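Local coordinates for putative peptide ABC-transport system periplasmic peptide-binding protein (Campylobacter jejuni, PDB 4OEV), which binds nickel outside the cytoplasm as the periplasmic solute-binding component of an ABC-type importer, at residues P286-Y300 with R437-E450. Sequence-based numbering, arbitrary orientation.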
loop_
_atom_site.group_PDB
_atom_site.type_symbol
_atom_site.label_atom_id
_atom_site.label_comp_id
_atom_site.label_asym_id
_atom_site.label_seq_id
_atom_site.Cartn_x
_atom_site.Cartn_y
_atom_site.Cartn_z
ATOM N N PRO A 286 -0.483 6.260 -11.661
ATOM C CA PRO A 286 -0.131 5.571 -10.405
ATOM C C PRO A 286 1.236 4.877 -10.414
ATOM O O PRO A 286 1.594 4.178 -9.438
ATOM C CB PRO A 286 -1.243 4.545 -10.271
ATOM C CG PRO A 286 -1.539 4.166 -11.682
ATOM C CD PRO A 286 -1.237 5.371 -12.558
ATOM N N LEU A 287 2.030 5.133 -11.444
ATOM C CA LEU A 287 3.310 4.443 -11.560
ATOM C C LEU A 287 4.493 5.381 -11.786
ATOM O O LEU A 287 5.468 4.995 -12.443
ATOM C CB LEU A 287 3.230 3.407 -12.700
ATOM C CG LEU A 287 2.329 2.199 -12.474
ATOM C CD1 LEU A 287 2.176 1.419 -13.745
ATOM C CD2 LEU A 287 2.906 1.293 -11.388
ATOM N N GLU A 288 4.441 6.594 -11.210
ATOM C CA GLU A 288 5.445 7.643 -11.502
ATOM C C GLU A 288 6.767 7.523 -10.718
ATOM O O GLU A 288 7.697 8.346 -10.885
ATOM C CB GLU A 288 4.824 9.017 -11.258
ATOM C CG GLU A 288 3.669 9.268 -12.248
ATOM C CD GLU A 288 3.196 10.703 -12.246
ATOM O OE1 GLU A 288 2.077 10.944 -11.716
ATOM O OE2 GLU A 288 3.940 11.565 -12.751
ATOM N N ARG A 289 6.849 6.504 -9.873
ATOM C CA ARG A 289 8.116 6.167 -9.238
ATOM C C ARG A 289 8.569 4.765 -9.653
ATOM O O ARG A 289 9.540 4.223 -9.089
ATOM C CB ARG A 289 8.017 6.248 -7.715
ATOM C CG ARG A 289 8.059 7.688 -7.188
ATOM C CD ARG A 289 8.903 7.755 -5.929
ATOM N NE ARG A 289 8.756 9.062 -5.298
ATOM C CZ ARG A 289 9.642 10.046 -5.408
ATOM N NH1 ARG A 289 10.763 9.853 -6.098
ATOM N NH2 ARG A 289 9.419 11.217 -4.806
ATOM N N SER A 290 7.943 4.253 -10.702
ATOM C CA SER A 290 8.265 2.925 -11.260
ATOM C C SER A 290 9.119 2.938 -12.524
ATOM O O SER A 290 9.095 3.917 -13.278
ATOM C CB SER A 290 6.975 2.204 -11.590
ATOM O OG SER A 290 7.281 0.948 -12.182
ATOM N N TRP A 291 9.853 1.839 -12.780
ATOM C CA TRP A 291 10.520 1.674 -14.065
ATOM C C TRP A 291 9.470 1.624 -15.185
ATOM O O TRP A 291 9.755 1.956 -16.353
ATOM C CB TRP A 291 11.401 0.412 -14.079
ATOM C CG TRP A 291 10.707 -0.847 -13.634
ATOM C CD1 TRP A 291 10.769 -1.412 -12.400
ATOM C CD2 TRP A 291 9.859 -1.703 -14.427
ATOM N NE1 TRP A 291 10.010 -2.552 -12.367
ATOM C CE2 TRP A 291 9.451 -2.759 -13.602
ATOM C CE3 TRP A 291 9.414 -1.678 -15.757
ATOM C CZ2 TRP A 291 8.620 -3.780 -14.056
ATOM C CZ3 TRP A 291 8.564 -2.686 -16.198
ATOM C CH2 TRP A 291 8.181 -3.713 -15.352
ATOM N N ALA A 292 8.263 1.222 -14.805
ATOM C CA ALA A 292 7.129 1.094 -15.718
ATOM C C ALA A 292 6.574 2.445 -16.201
ATOM O O ALA A 292 5.721 2.477 -17.076
ATOM C CB ALA A 292 6.019 0.315 -15.028
ATOM N N ASN A 293 7.033 3.553 -15.620
ATOM C CA ASN A 293 6.518 4.873 -15.990
ATOM C C ASN A 293 6.830 5.161 -17.463
ATOM O O ASN A 293 7.982 5.080 -17.909
ATOM C CB ASN A 293 7.100 5.952 -15.039
ATOM C CG ASN A 293 6.547 7.362 -15.294
ATOM O OD1 ASN A 293 5.732 7.571 -16.184
ATOM N ND2 ASN A 293 6.974 8.332 -14.470
ATOM N N SER A 294 5.794 5.522 -18.217
ATOM C CA SER A 294 5.985 5.812 -19.640
ATOM C C SER A 294 6.666 7.169 -19.873
ATOM O O SER A 294 7.235 7.443 -20.951
ATOM C CB SER A 294 4.636 5.755 -20.339
ATOM O OG SER A 294 3.728 6.652 -19.714
ATOM N N LYS A 295 6.598 8.027 -18.863
ATOM C CA LYS A 295 7.274 9.328 -18.870
ATOM C C LYS A 295 6.839 10.274 -19.990
ATOM O O LYS A 295 7.124 11.468 -19.926
ATOM C CB LYS A 295 8.792 9.131 -18.933
ATOM C CG LYS A 295 9.389 8.647 -17.627
ATOM C CD LYS A 295 10.915 8.592 -17.666
ATOM C CE LYS A 295 11.462 8.515 -16.253
ATOM N NZ LYS A 295 10.940 7.306 -15.536
ATOM N N ASN A 296 6.172 9.754 -21.017
ATOM C CA ASN A 296 5.554 10.624 -21.999
ATOM C C ASN A 296 4.090 10.303 -22.153
ATOM O O ASN A 296 3.699 9.489 -22.990
ATOM C CB ASN A 296 6.232 10.541 -23.347
ATOM C CG ASN A 296 6.147 11.852 -24.096
ATOM O OD1 ASN A 296 5.085 12.217 -24.615
ATOM N ND2 ASN A 296 7.268 12.579 -24.152
ATOM N N PHE A 297 3.288 10.952 -21.329
ATOM C CA PHE A 297 1.870 10.689 -21.255
ATOM C C PHE A 297 1.101 12.000 -21.256
ATOM O O PHE A 297 1.680 13.068 -21.011
ATOM C CB PHE A 297 1.539 9.864 -19.997
ATOM C CG PHE A 297 2.187 10.392 -18.739
ATOM C CD1 PHE A 297 1.578 11.403 -17.995
ATOM C CD2 PHE A 297 3.423 9.900 -18.313
ATOM C CE1 PHE A 297 2.181 11.900 -16.839
ATOM C CE2 PHE A 297 4.038 10.392 -17.161
ATOM C CZ PHE A 297 3.421 11.394 -16.420
ATOM N N LYS A 298 -0.195 11.896 -21.561
ATOM C CA LYS A 298 -1.123 13.014 -21.557
ATOM C C LYS A 298 -1.535 13.364 -20.126
ATOM O O LYS A 298 -1.504 12.513 -19.255
ATOM C CB LYS A 298 -2.366 12.666 -22.385
ATOM C CG LYS A 298 -2.199 12.794 -23.911
ATOM C CD LYS A 298 -3.504 12.335 -24.571
ATOM C CE LYS A 298 -3.496 12.368 -26.087
ATOM N NZ LYS A 298 -4.792 11.727 -26.552
ATOM N N ILE A 299 -1.870 14.630 -19.877
ATOM C CA ILE A 299 -2.395 15.010 -18.571
ATOM C C ILE A 299 -3.549 15.993 -18.678
ATOM O O ILE A 299 -3.731 16.671 -19.705
ATOM C CB ILE A 299 -1.320 15.647 -17.624
ATOM C CG1 ILE A 299 -0.990 17.078 -18.061
ATOM C CG2 ILE A 299 -0.107 14.751 -17.481
ATOM C CD1 ILE A 299 -0.131 17.834 -17.085
ATOM N N TYR A 300 -4.284 16.089 -17.571
ATOM C CA TYR A 300 -5.312 17.094 -17.425
ATOM C C TYR A 300 -4.673 18.338 -16.807
ATOM O O TYR A 300 -4.543 18.414 -15.580
ATOM C CB TYR A 300 -6.471 16.571 -16.539
ATOM C CG TYR A 300 -7.214 15.433 -17.215
ATOM C CD1 TYR A 300 -8.175 15.697 -18.196
ATOM C CD2 TYR A 300 -6.930 14.097 -16.907
ATOM C CE1 TYR A 300 -8.853 14.678 -18.843
ATOM C CE2 TYR A 300 -7.621 13.046 -17.557
ATOM C CZ TYR A 300 -8.576 13.353 -18.530
ATOM O OH TYR A 300 -9.288 12.355 -19.201
ATOM N N ARG A 437 6.914 -5.331 -21.250
ATOM C CA ARG A 437 6.207 -4.928 -20.031
ATOM C C ARG A 437 5.994 -3.418 -20.018
ATOM O O ARG A 437 4.896 -2.929 -19.756
ATOM C CB ARG A 437 6.993 -5.323 -18.767
ATOM C CG ARG A 437 6.973 -6.802 -18.383
ATOM C CD ARG A 437 7.277 -6.989 -16.892
ATOM N NE ARG A 437 6.058 -6.899 -16.061
ATOM C CZ ARG A 437 6.053 -6.888 -14.721
ATOM N NH1 ARG A 437 7.200 -6.966 -14.051
ATOM N NH2 ARG A 437 4.907 -6.816 -14.047
ATOM N N LYS A 438 7.047 -2.677 -20.352
ATOM C CA LYS A 438 6.943 -1.232 -20.332
ATOM C C LYS A 438 5.897 -0.762 -21.344
ATOM O O LYS A 438 5.140 0.158 -21.061
ATOM C CB LYS A 438 8.295 -0.615 -20.605
ATOM C CG LYS A 438 9.252 -0.852 -19.472
ATOM C CD LYS A 438 10.494 -0.033 -19.646
ATOM C CE LYS A 438 11.431 -0.285 -18.510
ATOM N NZ LYS A 438 12.786 0.264 -18.807
ATOM N N LYS A 439 5.829 -1.437 -22.488
ATOM C CA LYS A 439 4.856 -1.105 -23.530
ATOM C C LYS A 439 3.431 -1.241 -23.020
ATOM O O LYS A 439 2.604 -0.360 -23.234
ATOM C CB LYS A 439 5.047 -1.992 -24.753
ATOM C CG LYS A 439 4.109 -1.687 -25.899
ATOM C CD LYS A 439 3.946 -2.932 -26.804
ATOM C CE LYS A 439 2.750 -2.799 -27.784
ATOM N NZ LYS A 439 1.422 -2.385 -27.179
ATOM N N TYR A 440 3.144 -2.345 -22.357
ATOM C CA TYR A 440 1.816 -2.608 -21.827
ATOM C C TYR A 440 1.450 -1.646 -20.679
ATOM O O TYR A 440 0.298 -1.180 -20.562
ATOM C CB TYR A 440 1.759 -4.055 -21.384
ATOM C CG TYR A 440 1.899 -5.024 -22.552
ATOM C CD1 TYR A 440 1.302 -4.759 -23.791
ATOM C CD2 TYR A 440 2.622 -6.195 -22.415
ATOM C CE1 TYR A 440 1.410 -5.667 -24.865
ATOM C CE2 TYR A 440 2.749 -7.098 -23.478
ATOM C CZ TYR A 440 2.140 -6.830 -24.683
ATOM O OH TYR A 440 2.283 -7.732 -25.703
ATOM N N TYR A 441 2.433 -1.343 -19.832
ATOM C CA TYR A 441 2.202 -0.345 -18.778
ATOM C C TYR A 441 1.960 1.004 -19.434
ATOM O O TYR A 441 1.133 1.754 -18.962
ATOM C CB TYR A 441 3.400 -0.299 -17.788
ATOM C CG TYR A 441 3.322 -1.477 -16.880
ATOM C CD1 TYR A 441 2.142 -1.733 -16.195
ATOM C CD2 TYR A 441 4.364 -2.401 -16.784
ATOM C CE1 TYR A 441 2.008 -2.823 -15.399
ATOM C CE2 TYR A 441 4.237 -3.512 -15.990
ATOM C CZ TYR A 441 3.056 -3.706 -15.286
ATOM O OH TYR A 441 2.875 -4.786 -14.482
ATOM N N LYS A 442 2.617 1.299 -20.571
ATOM C CA LYS A 442 2.254 2.537 -21.266
ATOM C C LYS A 442 0.793 2.510 -21.744
ATOM O O LYS A 442 0.052 3.484 -21.545
ATOM C CB LYS A 442 3.197 2.801 -22.440
ATOM C CG LYS A 442 2.859 4.068 -23.220
ATOM C CD LYS A 442 3.573 4.084 -24.564
ATOM C CE LYS A 442 3.612 5.465 -25.192
ATOM N NZ LYS A 442 2.293 5.890 -25.788
ATOM N N ASP A 443 0.337 1.385 -22.303
ATOM C CA ASP A 443 -1.076 1.229 -22.682
ATOM C C ASP A 443 -1.999 1.458 -21.473
ATOM O O ASP A 443 -3.009 2.161 -21.546
ATOM C CB ASP A 443 -1.333 -0.177 -23.253
ATOM C CG ASP A 443 -0.707 -0.376 -24.624
ATOM O OD1 ASP A 443 -0.437 0.626 -25.306
ATOM O OD2 ASP A 443 -0.465 -1.543 -25.020
ATOM N N PHE A 444 -1.621 0.874 -20.352
ATOM C CA PHE A 444 -2.356 1.034 -19.135
ATOM C C PHE A 444 -2.485 2.525 -18.707
ATOM O O PHE A 444 -3.600 3.028 -18.427
ATOM C CB PHE A 444 -1.661 0.194 -18.051
ATOM C CG PHE A 444 -2.084 0.546 -16.639
ATOM C CD1 PHE A 444 -3.381 0.365 -16.240
ATOM C CD2 PHE A 444 -1.169 1.037 -15.722
ATOM C CE1 PHE A 444 -3.790 0.667 -14.959
ATOM C CE2 PHE A 444 -1.560 1.348 -14.439
ATOM C CZ PHE A 444 -2.876 1.169 -14.046
ATOM N N ILE A 445 -1.341 3.204 -18.647
ATOM C CA ILE A 445 -1.251 4.625 -18.310
ATOM C C ILE A 445 -2.092 5.486 -19.285
ATOM O O ILE A 445 -2.819 6.401 -18.872
ATOM C CB ILE A 445 0.243 5.093 -18.357
ATOM C CG1 ILE A 445 1.025 4.457 -17.197
ATOM C CG2 ILE A 445 0.373 6.604 -18.282
ATOM C CD1 ILE A 445 2.525 4.628 -17.308
ATOM N N ASP A 446 -1.984 5.188 -20.581
ATOM C CA ASP A 446 -2.737 5.922 -21.585
ATOM C C ASP A 446 -4.217 5.669 -21.440
ATOM O O ASP A 446 -5.006 6.595 -21.631
ATOM C CB ASP A 446 -2.298 5.546 -23.001
ATOM C CG ASP A 446 -0.915 6.031 -23.343
ATOM O OD1 ASP A 446 -0.423 7.025 -22.754
ATOM O OD2 ASP A 446 -0.307 5.401 -24.222
ATOM N N ALA A 447 -4.590 4.429 -21.147
ATOM C CA ALA A 447 -6.014 4.072 -20.941
ATOM C C ALA A 447 -6.599 4.775 -19.737
ATOM O O ALA A 447 -7.786 5.142 -19.748
ATOM C CB ALA A 447 -6.200 2.564 -20.767
ATOM N N LEU A 448 -5.809 4.874 -18.663
ATOM C CA LEU A 448 -6.226 5.616 -17.470
ATOM C C LEU A 448 -6.511 7.060 -17.792
ATOM O O LEU A 448 -7.446 7.616 -17.259
ATOM C CB LEU A 448 -5.166 5.577 -16.351
ATOM C CG LEU A 448 -5.076 4.323 -15.463
ATOM C CD1 LEU A 448 -4.099 4.622 -14.296
ATOM C CD2 LEU A 448 -6.390 3.811 -14.955
ATOM N N TYR A 449 -5.701 7.683 -18.637
ATOM C CA TYR A 449 -5.913 9.077 -19.011
ATOM C C TYR A 449 -7.243 9.203 -19.762
ATOM O O TYR A 449 -7.972 10.179 -19.564
ATOM C CB TYR A 449 -4.763 9.652 -19.883
ATOM C CG TYR A 449 -5.179 10.984 -20.502
ATOM C CD1 TYR A 449 -5.101 12.180 -19.776
ATOM C CD2 TYR A 449 -5.735 11.043 -21.786
ATOM C CE1 TYR A 449 -5.535 13.370 -20.311
ATOM C CE2 TYR A 449 -6.168 12.248 -22.326
ATOM C CZ TYR A 449 -6.067 13.403 -21.583
ATOM O OH TYR A 449 -6.494 14.612 -22.109
ATOM N N GLU A 450 -7.528 8.264 -20.667
ATOM C CA GLU A 450 -8.719 8.362 -21.524
ATOM C C GLU A 450 -10.011 8.118 -20.743
ATOM O O GLU A 450 -11.093 8.580 -21.114
ATOM C CB GLU A 450 -8.647 7.369 -22.715
ATOM C CG GLU A 450 -7.466 7.602 -23.700
ATOM C CD GLU A 450 -7.472 8.973 -24.397
ATOM O OE1 GLU A 450 -8.544 9.632 -24.491
ATOM O OE2 GLU A 450 -6.395 9.399 -24.874
HETATM O O HOH W 1 11.927 3.382 -18.115
HETATM O O HOH W 2 5.874 2.503 -19.701
HETATM O O HOH W 3 2.312 7.194 -22.148
HETATM O O HOH W 4 -1.564 9.346 -22.689
#
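Y449 lies sandwiched between two residues of the 286-300 loop. Over one face sits K298, its CB 3.6 Å from the Y449 ring centroid and almost exactly on the ring normal, a CH-pi contact; the opposite face carries the Y300 ring in an offset stack, planes 25° apart. A chi1 of 167° turns the Y449 ring away from its own backbone N and into this gap. Y300 OH donates a 2.6 Å hydrogen bond to Y449 O, nearly along the C=O axis, while the extended K298 chain brings NZ to 3.3 Å from E450 OE2, a salt bridge whose hydrogen bond is weak.

One turn back, I445 packs against the loop: its CD1 comes within 3.4 Å of S294 OG, and its CG2 meets F297 CB. A292 CB packs on Y441. W291 CH2 lies over one face of the R437 guanidinium, planes 61° apart, while R437 NH1, salt-bridged to D389, sits at the indole edge; K438 CE and CG pack on W291 CE3. L287 CD1 reaches the F444 ring edge and P286 packs tightly on L448.

Waters bridge A292 O to K438 O, and S294 OG and N296 O to D446 OD1. Behind these, A292 N bonds S290 OG (ST turn) and K295 N bonds N293 OD1 (Asx turn), bracing the bends that present A292 and S294.

Away from the nickel and oxalate sites, this packing joins the loop between strand 280-282 and helix 304-313 to helix 434-450, which also touches helix 419-429; Y300 and Y449 reach helix 256-265, and P286 strand 454-467.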